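Local atomic coordinates of translation initiation factor eif-2b-like protein (Chaetomium thermophilum, PDB entry 4ZEO), a protein that probably acts in translation initiation as the delta subunit of eIF2B, the complex that exchanges GDP for GTP on eIF2. Residues A[188-192]-A[204-208]; A[232-237]-A[253-257]. All coordinates share one frame; numbering follows the deposited sequence.

Contact 1 of 2, residues A[188-192]-A[204-208]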
loop_
_atom_site.group_PDB
_atom_site.type_symbol
_atom_site.label_atom_id
_atom_site.label_comp_id
_atom_site.label_asym_id
_atom_site.label_seq_id
_atom_site.Cartn_x
_atom_site.Cartn_y
_atom_site.Cartn_z
ATOM N N VAL A 188 -2.598 12.798 -17.987
ATOM C CA VAL A 188 -3.100 12.229 -19.239
ATOM C C VAL A 188 -4.472 12.813 -19.579
ATOM O O VAL A 188 -4.713 13.225 -20.713
ATOM C CB VAL A 188 -3.184 10.692 -19.155
ATOM C CG1 VAL A 188 -3.902 10.113 -20.360
ATOM C CG2 VAL A 188 -1.804 10.096 -19.004
ATOM N N ILE A 189 -5.343 12.890 -18.578
ATOM C CA ILE A 189 -6.664 13.469 -18.742
ATOM C C ILE A 189 -6.593 14.956 -19.087
ATOM O O ILE A 189 -7.309 15.414 -19.984
ATOM C CB ILE A 189 -7.489 13.280 -17.468
ATOM C CG1 ILE A 189 -7.734 11.793 -17.230
ATOM C CG2 ILE A 189 -8.805 14.013 -17.558
ATOM C CD1 ILE A 189 -8.348 11.495 -15.890
ATOM N N GLU A 190 -5.693 15.690 -18.425
ATOM C CA GLU A 190 -5.509 17.116 -18.702
ATOM C C GLU A 190 -5.146 17.307 -20.163
ATOM O O GLU A 190 -5.709 18.154 -20.851
ATOM C CB GLU A 190 -4.420 17.733 -17.802
ATOM C CG GLU A 190 -4.857 18.030 -16.363
ATOM C CD GLU A 190 -3.747 18.638 -15.484
ATOM O OE1 GLU A 190 -2.634 18.061 -15.412
ATOM O OE2 GLU A 190 -3.989 19.713 -14.883
ATOM N N SER A 191 -4.219 16.485 -20.631
ATOM C CA SER A 191 -3.727 16.553 -21.995
ATOM C C SER A 191 -4.773 16.119 -23.009
ATOM O O SER A 191 -4.715 16.505 -24.169
ATOM C CB SER A 191 -2.479 15.682 -22.138
ATOM O OG SER A 191 -1.345 16.321 -21.579
ATOM N N TYR A 192 -5.693 15.261 -22.582
ATOM C CA TYR A 192 -6.609 14.619 -23.517
ATOM C C TYR A 192 -7.492 15.587 -24.315
ATOM O O TYR A 192 -8.114 16.501 -23.760
ATOM C CB TYR A 192 -7.494 13.630 -22.775
ATOM C CG TYR A 192 -8.454 12.922 -23.683
ATOM C CD1 TYR A 192 -8.009 11.920 -24.538
ATOM C CD2 TYR A 192 -9.810 13.253 -23.702
ATOM C CE1 TYR A 192 -8.884 11.264 -25.378
ATOM C CE2 TYR A 192 -10.690 12.596 -24.538
ATOM C CZ TYR A 192 -10.220 11.601 -25.371
ATOM O OH TYR A 192 -11.080 10.933 -26.212
ATOM N N PHE A 204 -11.821 7.445 -25.118
ATOM C CA PHE A 204 -10.752 7.568 -24.135
ATOM C C PHE A 204 -10.173 6.240 -23.615
ATOM O O PHE A 204 -8.955 6.043 -23.620
ATOM C CB PHE A 204 -11.240 8.439 -22.966
ATOM C CG PHE A 204 -10.215 8.626 -21.885
ATOM C CD1 PHE A 204 -9.119 9.457 -22.084
ATOM C CD2 PHE A 204 -10.357 7.998 -20.654
ATOM C CE1 PHE A 204 -8.141 9.621 -21.076
ATOM C CE2 PHE A 204 -9.396 8.166 -19.639
ATOM C CZ PHE A 204 -8.288 8.973 -19.853
ATOM N N VAL A 205 -11.023 5.327 -23.183
ATOM C CA VAL A 205 -10.521 4.091 -22.600
ATOM C C VAL A 205 -9.757 3.218 -23.613
ATOM O O VAL A 205 -8.599 2.875 -23.381
ATOM C CB VAL A 205 -11.681 3.291 -21.942
ATOM C CG1 VAL A 205 -11.236 1.896 -21.515
ATOM C CG2 VAL A 205 -12.251 4.083 -20.757
ATOM N N PRO A 206 -10.352 2.910 -24.771
ATOM C CA PRO A 206 -9.524 2.037 -25.615
ATOM C C PRO A 206 -8.292 2.712 -26.293
ATOM O O PRO A 206 -7.286 2.054 -26.507
ATOM C CB PRO A 206 -10.531 1.523 -26.646
ATOM C CG PRO A 206 -11.538 2.641 -26.760
ATOM C CD PRO A 206 -11.688 3.145 -25.361
ATOM N N HIS A 207 -8.400 3.969 -26.700
ATOM C CA HIS A 207 -7.312 4.635 -27.430
ATOM C C HIS A 207 -6.264 5.351 -26.599
ATOM O O HIS A 207 -5.148 5.516 -27.059
ATOM C CB HIS A 207 -7.897 5.598 -28.454
ATOM C CG HIS A 207 -8.610 4.894 -29.559
ATOM N ND1 HIS A 207 -9.895 4.417 -29.428
ATOM C CD2 HIS A 207 -8.196 4.519 -30.794
ATOM C CE1 HIS A 207 -10.258 3.818 -30.544
ATOM N NE2 HIS A 207 -9.243 3.871 -31.392
ATOM N N VAL A 208 -6.644 5.850 -25.430
ATOM C CA VAL A 208 -5.717 6.591 -24.593
ATOM C C VAL A 208 -5.350 5.912 -23.265
ATOM O O VAL A 208 -4.176 5.717 -22.964
ATOM C CB VAL A 208 -6.277 7.988 -24.296
ATOM C CG1 VAL A 208 -5.349 8.751 -23.350
ATOM C CG2 VAL A 208 -6.497 8.756 -25.606
#
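Phe204 drives the edge of its ring into one face of Tyr192, a T-shaped pair with centroids 5.0 Å apart and planes at 79°. The leading atom is Phe204 CD1, which comes down 3.6 Å from Tyr192 CD1, toward the rim of the tyrosine ring. At that ring's own edge, Val208 CG2 sits 3.5 Å from Tyr192 CE1, near the ring plane. Tyr192 is the first residue beyond helix 174-191; with CG anti to the backbone N (chi1 -179°), its ring reaches across to helix 200-219, where His203 ND1 is hydrogen-bonded to the phenol OH. Two consecutive helices of the helical N-terminal part of an eIF2B alpha/beta/delta-family subunit meet here, near the end of helix 174-191, by apolar contact, with no hydrogen bond between the two segments. Alongside, Val188 CG1 lies 3.6 Å from Val208 CG1, and the side chains of Ile189 and Phe204 cross at about a right angle, with Ile189 CG1 3.9 Å from Phe204 CZ. Losing the ring to an alanine at Tyr192 would probably open a gap against Phe204 CD1 and Val208 CG2 and deprive His203 of its phenol partner. The outer sides are quite different: Glu190 and Ser191 on one helix, and Pro206 and His207 on the other, are exposed and make no contact across.

Contact 2 of 2, residues A[232-237]-A[253-257]; sequences LLKAKV and LLEWI
Val237 N donates to Leu233 O at 2.9 Å, and in the other helix Ile257 N makes the equivalent bond to Leu253 O; no hydrogen bond joins the two segments, and the contact between them rests on side chains. Trp256 gives up more surface to the contact than any other residue. A chi1 of -180° swings the indole away from the backbone nitrogen of Trp256 and out toward helix 224-239, where Lys236 lays its aliphatic chain over one face: CG stands 3.3 Å from the centroid of the five-membered ring of Trp256, only 16° off the normal, a CH-pi contact. The lysine chain bends at chi2 and chi3, and this folding keeps CD and CE above that same face, toward its CD1 and CG rim, with Lys236 CD 3.5 Å from Trp256 CD1. Helices 224-239 and 246-277 form a helical hairpin, their short segments running roughly antiparallel at 153° with axes 11.0 Å apart, a separation spanned here by the large indole. The six-membered part of the indole points at the turn before Lys236: Leu232 CB meets Trp256 CZ2 near the ring plane at 3.5 Å, while Leu233 CB lies 3.8 Å from Trp256 CZ3. One turn back on the longer helix, Leu253 CD2 enters between neighbours, 3.6 Å from Leu233 CD1 and farther, at 4.1 Å, from Val237 CG2. This leucine end is buried, whereas Lys236 and Trp256 remain partly exposed. Beyond the pair, Ile257 also leans on Ile189 of helix 174-191, and Val237 packs against Leu200 of helix 200-219.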
loop_
_atom_site.group_PDB
_atom_site.type_symbol
_atom_site.label_atom_id
_atom_site.label_comp_id
_atom_site.label_asym_id
_atom_site.label_seq_id
_atom_site.Cartn_x
_atom_site.Cartn_y
_atom_site.Cartn_z
ATOM N N LEU A 232 -12.216 1.221 -11.003
ATOM C CA LEU A 232 -13.050 2.351 -10.563
ATOM C C LEU A 232 -13.066 3.507 -11.562
ATOM O O LEU A 232 -14.131 4.055 -11.860
ATOM C CB LEU A 232 -12.595 2.856 -9.198
ATOM C CG LEU A 232 -12.839 1.915 -8.017
ATOM C CD1 LEU A 232 -12.112 2.378 -6.756
ATOM C CD2 LEU A 232 -14.330 1.798 -7.758
ATOM N N LEU A 233 -11.903 3.845 -12.109
ATOM C CA LEU A 233 -11.808 4.916 -13.097
ATOM C C LEU A 233 -12.581 4.591 -14.362
ATOM O O LEU A 233 -13.297 5.441 -14.902
ATOM C CB LEU A 233 -10.338 5.197 -13.466
ATOM C CG LEU A 233 -10.072 6.193 -14.610
ATOM C CD1 LEU A 233 -10.656 7.564 -14.321
ATOM C CD2 LEU A 233 -8.583 6.327 -14.867
ATOM N N LYS A 234 -12.428 3.363 -14.855
ATOM C CA LYS A 234 -13.134 2.983 -16.065
ATOM C C LYS A 234 -14.640 3.017 -15.828
ATOM O O LYS A 234 -15.394 3.419 -16.712
ATOM C CB LYS A 234 -12.694 1.617 -16.546
ATOM C CG LYS A 234 -11.438 1.647 -17.387
ATOM C CD LYS A 234 -10.939 0.246 -17.622
ATOM C CE LYS A 234 -9.654 0.240 -18.429
ATOM N NZ LYS A 234 -9.411 -1.102 -18.995
ATOM N N ALA A 235 -15.094 2.607 -14.643
ATOM C CA ALA A 235 -16.528 2.734 -14.329
ATOM C C ALA A 235 -16.961 4.208 -14.364
ATOM O O ALA A 235 -18.026 4.521 -14.892
ATOM C CB ALA A 235 -16.866 2.100 -12.987
ATOM N N LYS A 236 -16.120 5.107 -13.842
ATOM C CA LYS A 236 -16.400 6.540 -13.867
ATOM C C LYS A 236 -16.541 7.063 -15.287
ATOM O O LYS A 236 -17.470 7.808 -15.588
ATOM C CB LYS A 236 -15.302 7.314 -13.143
ATOM C CG LYS A 236 -15.606 7.603 -11.690
ATOM C CD LYS A 236 -16.821 8.542 -11.511
ATOM C CE LYS A 236 -16.612 9.893 -12.174
ATOM N NZ LYS A 236 -17.837 10.747 -12.048
ATOM N N VAL A 237 -15.644 6.643 -16.172
ATOM C CA VAL A 237 -15.737 7.039 -17.567
ATOM C C VAL A 237 -17.045 6.545 -18.185
ATOM O O VAL A 237 -17.695 7.263 -18.948
ATOM C CB VAL A 237 -14.548 6.497 -18.389
ATOM C CG1 VAL A 237 -14.762 6.753 -19.879
ATOM C CG2 VAL A 237 -13.230 7.089 -17.877
ATOM N N LEU A 253 -13.449 13.818 -13.900
ATOM C CA LEU A 253 -12.429 12.789 -13.724
ATOM C C LEU A 253 -11.299 13.311 -12.821
ATOM O O LEU A 253 -10.774 12.578 -11.995
ATOM C CB LEU A 253 -11.877 12.356 -15.075
ATOM C CG LEU A 253 -12.750 11.423 -15.907
ATOM C CD1 LEU A 253 -12.066 11.139 -17.240
ATOM C CD2 LEU A 253 -13.028 10.117 -15.168
ATOM N N LEU A 254 -10.934 14.581 -12.990
ATOM C CA LEU A 254 -9.870 15.182 -12.201
ATOM C C LEU A 254 -10.262 15.280 -10.725
ATOM O O LEU A 254 -9.448 15.030 -9.836
ATOM C CB LEU A 254 -9.503 16.552 -12.761
ATOM C CG LEU A 254 -8.778 16.499 -14.117
ATOM C CD1 LEU A 254 -8.168 17.843 -14.482
ATOM C CD2 LEU A 254 -7.693 15.431 -14.102
ATOM N N GLU A 255 -11.522 15.600 -10.454
ATOM C CA GLU A 255 -11.939 15.711 -9.069
ATOM C C GLU A 255 -12.171 14.332 -8.472
ATOM O O GLU A 255 -12.009 14.124 -7.279
ATOM C CB GLU A 255 -13.197 16.568 -8.967
ATOM C CG GLU A 255 -12.918 17.983 -9.431
ATOM C CD GLU A 255 -14.166 18.813 -9.677
ATOM O OE1 GLU A 255 -15.267 18.390 -9.261
ATOM O OE2 GLU A 255 -14.036 19.903 -10.280
ATOM N N TRP A 256 -12.482 13.373 -9.329
ATOM C CA TRP A 256 -12.609 12.003 -8.903
ATOM C C TRP A 256 -11.247 11.377 -8.522
ATOM O O TRP A 256 -11.143 10.615 -7.573
ATOM C CB TRP A 256 -13.300 11.209 -9.995
ATOM C CG TRP A 256 -13.462 9.818 -9.622
ATOM C CD1 TRP A 256 -14.515 9.261 -8.970
ATOM C CD2 TRP A 256 -12.500 8.781 -9.814
ATOM N NE1 TRP A 256 -14.276 7.923 -8.763
ATOM C CE2 TRP A 256 -13.041 7.602 -9.271
ATOM C CE3 TRP A 256 -11.231 8.734 -10.398
ATOM C CZ2 TRP A 256 -12.372 6.376 -9.303
ATOM C CZ3 TRP A 256 -10.543 7.503 -10.431
ATOM C CH2 TRP A 256 -11.123 6.345 -9.881
ATOM N N ILE A 257 -10.214 11.670 -9.294
ATOM C CA ILE A 257 -8.863 11.213 -8.974
ATOM C C ILE A 257 -8.360 11.817 -7.664
ATOM O O ILE A 257 -7.750 11.134 -6.846
ATOM C CB ILE A 257 -7.898 11.544 -10.130
ATOM C CG1 ILE A 257 -8.186 10.573 -11.273
ATOM C CG2 ILE A 257 -6.441 11.453 -9.699
ATOM C CD1 ILE A 257 -7.248 10.660 -12.419
#

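In the fold
Contact 1 closes before contact 2 opens, and between them they join four successive helices: 174-191 with 200-219, then 224-239 with 246-277. Their centres are 12 Å apart and they touch directly. Ile189 CD1 reaches Leu253 CB at 3.7 Å, tying helix 174-191 to helix 246-277, and Val205 CG2 approaches Val237 CG1 at 3.8 Å, tying helix 200-219 to helix 224-239. The two contacts thus belong to one continuous helical bundle. Both lie on the same side of the chain's centre, 26 and 20 Å from it, in the helical region that precedes the six-stranded parallel sheet of the Rossmann-like part; helix 246-277 leads directly to that sheet's first strand.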